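Local structure of RsfP (Uncultured bacterium, 4GLJ) at residues Thr40-Pro45 against Thr290-Leu295. The protein probably catalyses the phosphorolysis of methylthioadenosine to adenine and methylthioribose 1-phosphate, as in related phosphorylases, and binds the dye rhodamine B. Residues are numbered along the deposited sequence; the frame is centred on the assembly and turned at random.
Sequences TPYGEP and TRLAAL
The phenol end of Y42 and the ring of P41 rest together against R291 of helix 286-291. Contact is closest where OH of Y42 meets the aliphatic stem of R291, 3.5 Å from CG; CD2 of L292 is 3.7 Å from the same oxygen. Because R291 carries CG anti to the backbone N (chi1 -166°), this methylene touches the tyrosine hydroxyl and, roughly at right angles to that contact, CB of P41, 3.9 Å away. CG of P41 packs instead on the backbone of R291, 3.7 Å from its carbonyl O. P41 CB also lies over one face of the Y42 ring, offset toward its rim, and both side chains touch R291.

Beyond the methylenes the contact turns polar and looser. The R291 chain bends at chi3 (52°), and its guanidinium plane stands 74° from the tyrosine ring. A water lies in plane at the edge of both groups: it accepts from NE of R291 at 2.9 Å, but its separation from OH of Y42 is implausibly short, and that link is doubtful in detail. The guanidinium has a second partner: NH2 hydrogen-bonds to the carbonyl O of D131. P41 itself is exposed, whereas L292 is buried behind the hydroxyl.

The loop is shaped by a type I turn from T40 to G43 and an ST turn in which T40 OG1 accepts from N of Y42 at 2.8 Å; the same hydroxyl donates to O of G43. This is surface packing between the loop joining strands 33-36 and 49-54 and the C-terminal end of the chain. F128 meets the Y42 ring at an inclined angle, while helix 78-87 lies alongside, its R79 touching Y42 and its Y83 touching P41.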
ATOM      1  N   THR A  40      -7.946 -10.727 -24.464  1.00 39.91           N
ATOM      2  CA  THR A  40      -6.580 -10.320 -24.216  1.00 37.33           C
ATOM      3  C   THR A  40      -5.898 -11.390 -23.358  1.00 39.56           C
ATOM      4  O   THR A  40      -6.578 -12.256 -22.747  1.00 37.33           O
ATOM      5  CB  THR A  40      -6.417  -8.946 -23.530  1.00 36.75           C
ATOM      6  OG1 THR A  40      -6.540  -9.117 -22.113  1.00 34.11           O
ATOM      7  CG2 THR A  40      -7.385  -7.816 -24.076  1.00 32.95           C
ATOM      8  N   PRO A  41      -4.550 -11.339 -23.300  1.00 40.16           N
ATOM      9  CA  PRO A  41      -3.855 -12.242 -22.385  1.00 41.70           C
ATOM     10  C   PRO A  41      -4.179 -11.964 -20.903  1.00 40.12           C
ATOM     11  O   PRO A  41      -3.816 -12.793 -20.052  1.00 41.35           O
ATOM     12  CB  PRO A  41      -2.367 -11.982 -22.694  1.00 43.06           C
ATOM     13  CG  PRO A  41      -2.361 -11.440 -24.100  1.00 43.01           C
ATOM     14  CD  PRO A  41      -3.599 -10.578 -24.141  1.00 39.93           C
ATOM     15  N   TYR A  42      -4.894 -10.885 -20.606  1.00 37.74           N
ATOM     16  CA  TYR A  42      -5.252 -10.495 -19.222  1.00 37.70           C
ATOM     17  C   TYR A  42      -6.737 -10.688 -18.966  1.00 39.13           C
ATOM     18  O   TYR A  42      -7.264 -10.155 -18.017  1.00 41.93           O
ATOM     19  CB  TYR A  42      -4.849  -9.018 -18.945  1.00 35.22           C
ATOM     20  CG  TYR A  42      -3.398  -8.902 -19.244  1.00 35.42           C
ATOM     21  CD1 TYR A  42      -2.970  -8.380 -20.448  1.00 35.34           C
ATOM     22  CD2 TYR A  42      -2.444  -9.377 -18.353  1.00 35.31           C
ATOM     23  CE1 TYR A  42      -1.628  -8.349 -20.769  1.00 35.17           C
ATOM     24  CE2 TYR A  42      -1.096  -9.336 -18.681  1.00 37.57           C
ATOM     25  CZ  TYR A  42      -0.724  -8.803 -19.928  1.00 37.10           C
ATOM     26  OH  TYR A  42       0.589  -8.713 -20.298  1.00 41.07           O
ATOM     27  N   GLY A  43      -7.390 -11.436 -19.829  1.00 37.91           N
ATOM     28  CA  GLY A  43      -8.801 -11.701 -19.710  1.00 41.39           C
ATOM     29  C   GLY A  43      -9.586 -10.616 -20.407  1.00 41.45           C
ATOM     30  O   GLY A  43      -9.046  -9.909 -21.277  1.00 38.16           O
ATOM     31  N   GLU A  44     -10.858 -10.484 -20.021  1.00 41.79           N
ATOM     32  CA  GLU A  44     -11.760  -9.609 -20.734  1.00 42.48           C
ATOM     33  C   GLU A  44     -11.691  -8.186 -20.225  1.00 38.53           C
ATOM     34  O   GLU A  44     -11.564  -7.940 -19.012  1.00 34.13           O
ATOM     35  CB  GLU A  44     -13.196 -10.122 -20.599  1.00 47.19           C
ATOM     36  CG  GLU A  44     -13.337 -11.577 -21.013  1.00 58.86           C
ATOM     37  CD  GLU A  44     -14.797 -11.968 -21.258  1.00 68.07           C
ATOM     38  OE1 GLU A  44     -15.564 -11.946 -20.258  1.00 70.36           O
ATOM     39  OE2 GLU A  44     -15.159 -12.286 -22.428  1.00 62.50           O
ATOM     40  N   PRO A  45     -11.818  -7.206 -21.154  1.00 38.37           N
ATOM     41  CA  PRO A  45     -11.985  -5.814 -20.742  1.00 34.81           C
ATOM     42  C   PRO A  45     -13.275  -5.647 -19.960  1.00 34.67           C
ATOM     43  O   PRO A  45     -14.076  -6.610 -19.946  1.00 33.08           O
ATOM     44  CB  PRO A  45     -12.124  -5.043 -22.065  1.00 32.94           C
ATOM     45  CG  PRO A  45     -11.533  -5.972 -23.062  1.00 35.50           C
ATOM     46  CD  PRO A  45     -11.854  -7.371 -22.608  1.00 37.56           C
ATOM     47  N   THR A 290       4.479 -13.657 -26.258  1.00 34.09           N
ATOM     48  CA  THR A 290       3.112 -13.831 -26.727  1.00 35.52           C
ATOM     49  C   THR A 290       2.237 -12.967 -25.840  1.00 35.34           C
ATOM     50  O   THR A 290       1.380 -12.240 -26.346  1.00 36.38           O
ATOM     51  CB  THR A 290       2.652 -15.304 -26.651  1.00 36.03           C
ATOM     52  OG1 THR A 290       3.569 -16.141 -27.376  1.00 36.40           O
ATOM     53  CG2 THR A 290       1.233 -15.462 -27.199  1.00 37.93           C
ATOM     54  N   ARG A 291       2.462 -13.015 -24.529  1.00 33.09           N
ATOM     55  CA  ARG A 291       1.657 -12.228 -23.591  1.00 33.47           C
ATOM     56  C   ARG A 291       1.876 -10.716 -23.839  1.00 34.12           C
ATOM     57  O   ARG A 291       0.983  -9.891 -23.627  1.00 36.53           O
ATOM     58  CB  ARG A 291       2.093 -12.581 -22.157  1.00 36.77           C
ATOM     59  CG  ARG A 291       1.150 -12.115 -21.059  1.00 39.18           C
ATOM     60  CD  ARG A 291       1.554 -12.546 -19.633  1.00 40.33           C
ATOM     61  NE  ARG A 291       2.939 -12.185 -19.314  1.00 39.09           N
ATOM     62  CZ  ARG A 291       3.947 -13.051 -19.256  1.00 38.04           C
ATOM     63  NH1 ARG A 291       3.787 -14.373 -19.450  1.00 38.43           N
ATOM     64  NH2 ARG A 291       5.140 -12.590 -18.982  1.00 38.76           N
ATOM     65  N   LEU A 292       3.084 -10.330 -24.208  1.00 30.36           N
ATOM     66  CA  LEU A 292       3.358  -8.896 -24.365  1.00 28.82           C
ATOM     67  C   LEU A 292       3.272  -8.390 -25.782  1.00 31.24           C
ATOM     68  O   LEU A 292       3.639  -7.215 -26.053  1.00 30.61           O
ATOM     69  CB  LEU A 292       4.771  -8.580 -23.841  1.00 26.46           C
ATOM     70  CG  LEU A 292       5.024  -8.924 -22.337  1.00 27.40           C
ATOM     71  CD1 LEU A 292       6.502  -8.572 -22.040  1.00 25.86           C
ATOM     72  CD2 LEU A 292       4.034  -8.140 -21.467  1.00 27.91           C
ATOM     73  N   ALA A 293       2.812  -9.261 -26.688  1.00 32.04           N
ATOM     74  CA  ALA A 293       2.964  -9.002 -28.134  1.00 34.81           C
ATOM     75  C   ALA A 293       2.553  -7.580 -28.569  1.00 35.98           C
ATOM     76  O   ALA A 293       3.339  -6.853 -29.216  1.00 33.91           O
ATOM     77  CB  ALA A 293       2.198 -10.062 -28.920  1.00 37.94           C
ATOM     78  N   ALA A 294       1.325  -7.169 -28.238  1.00 36.95           N
ATOM     79  CA  ALA A 294       0.821  -5.826 -28.679  1.00 38.13           C
ATOM     80  C   ALA A 294       1.635  -4.609 -28.155  1.00 36.70           C
ATOM     81  O   ALA A 294       1.549  -3.518 -28.723  1.00 33.58           O
ATOM     82  CB  ALA A 294      -0.627  -5.647 -28.295  1.00 39.09           C
ATOM     83  N   LEU A 295       2.442  -4.798 -27.104  1.00 33.77           N
ATOM     84  CA  LEU A 295       3.173  -3.694 -26.478  1.00 34.44           C
ATOM     85  C   LEU A 295       4.566  -3.571 -27.052  1.00 37.91           C
ATOM     86  O   LEU A 295       5.235  -2.549 -26.883  1.00 36.74           O
ATOM     87  CB  LEU A 295       3.337  -3.940 -24.976  1.00 33.72           C
ATOM     88  CG  LEU A 295       2.097  -4.395 -24.227  1.00 37.07           C
ATOM     89  CD1 LEU A 295       2.453  -4.755 -22.773  1.00 39.27           C
ATOM     90  CD2 LEU A 295       0.991  -3.335 -24.301  1.00 36.85           C
TER
HETATM   91  O   HOH W   1       2.205  -9.474 -18.624  1.00 42.36           O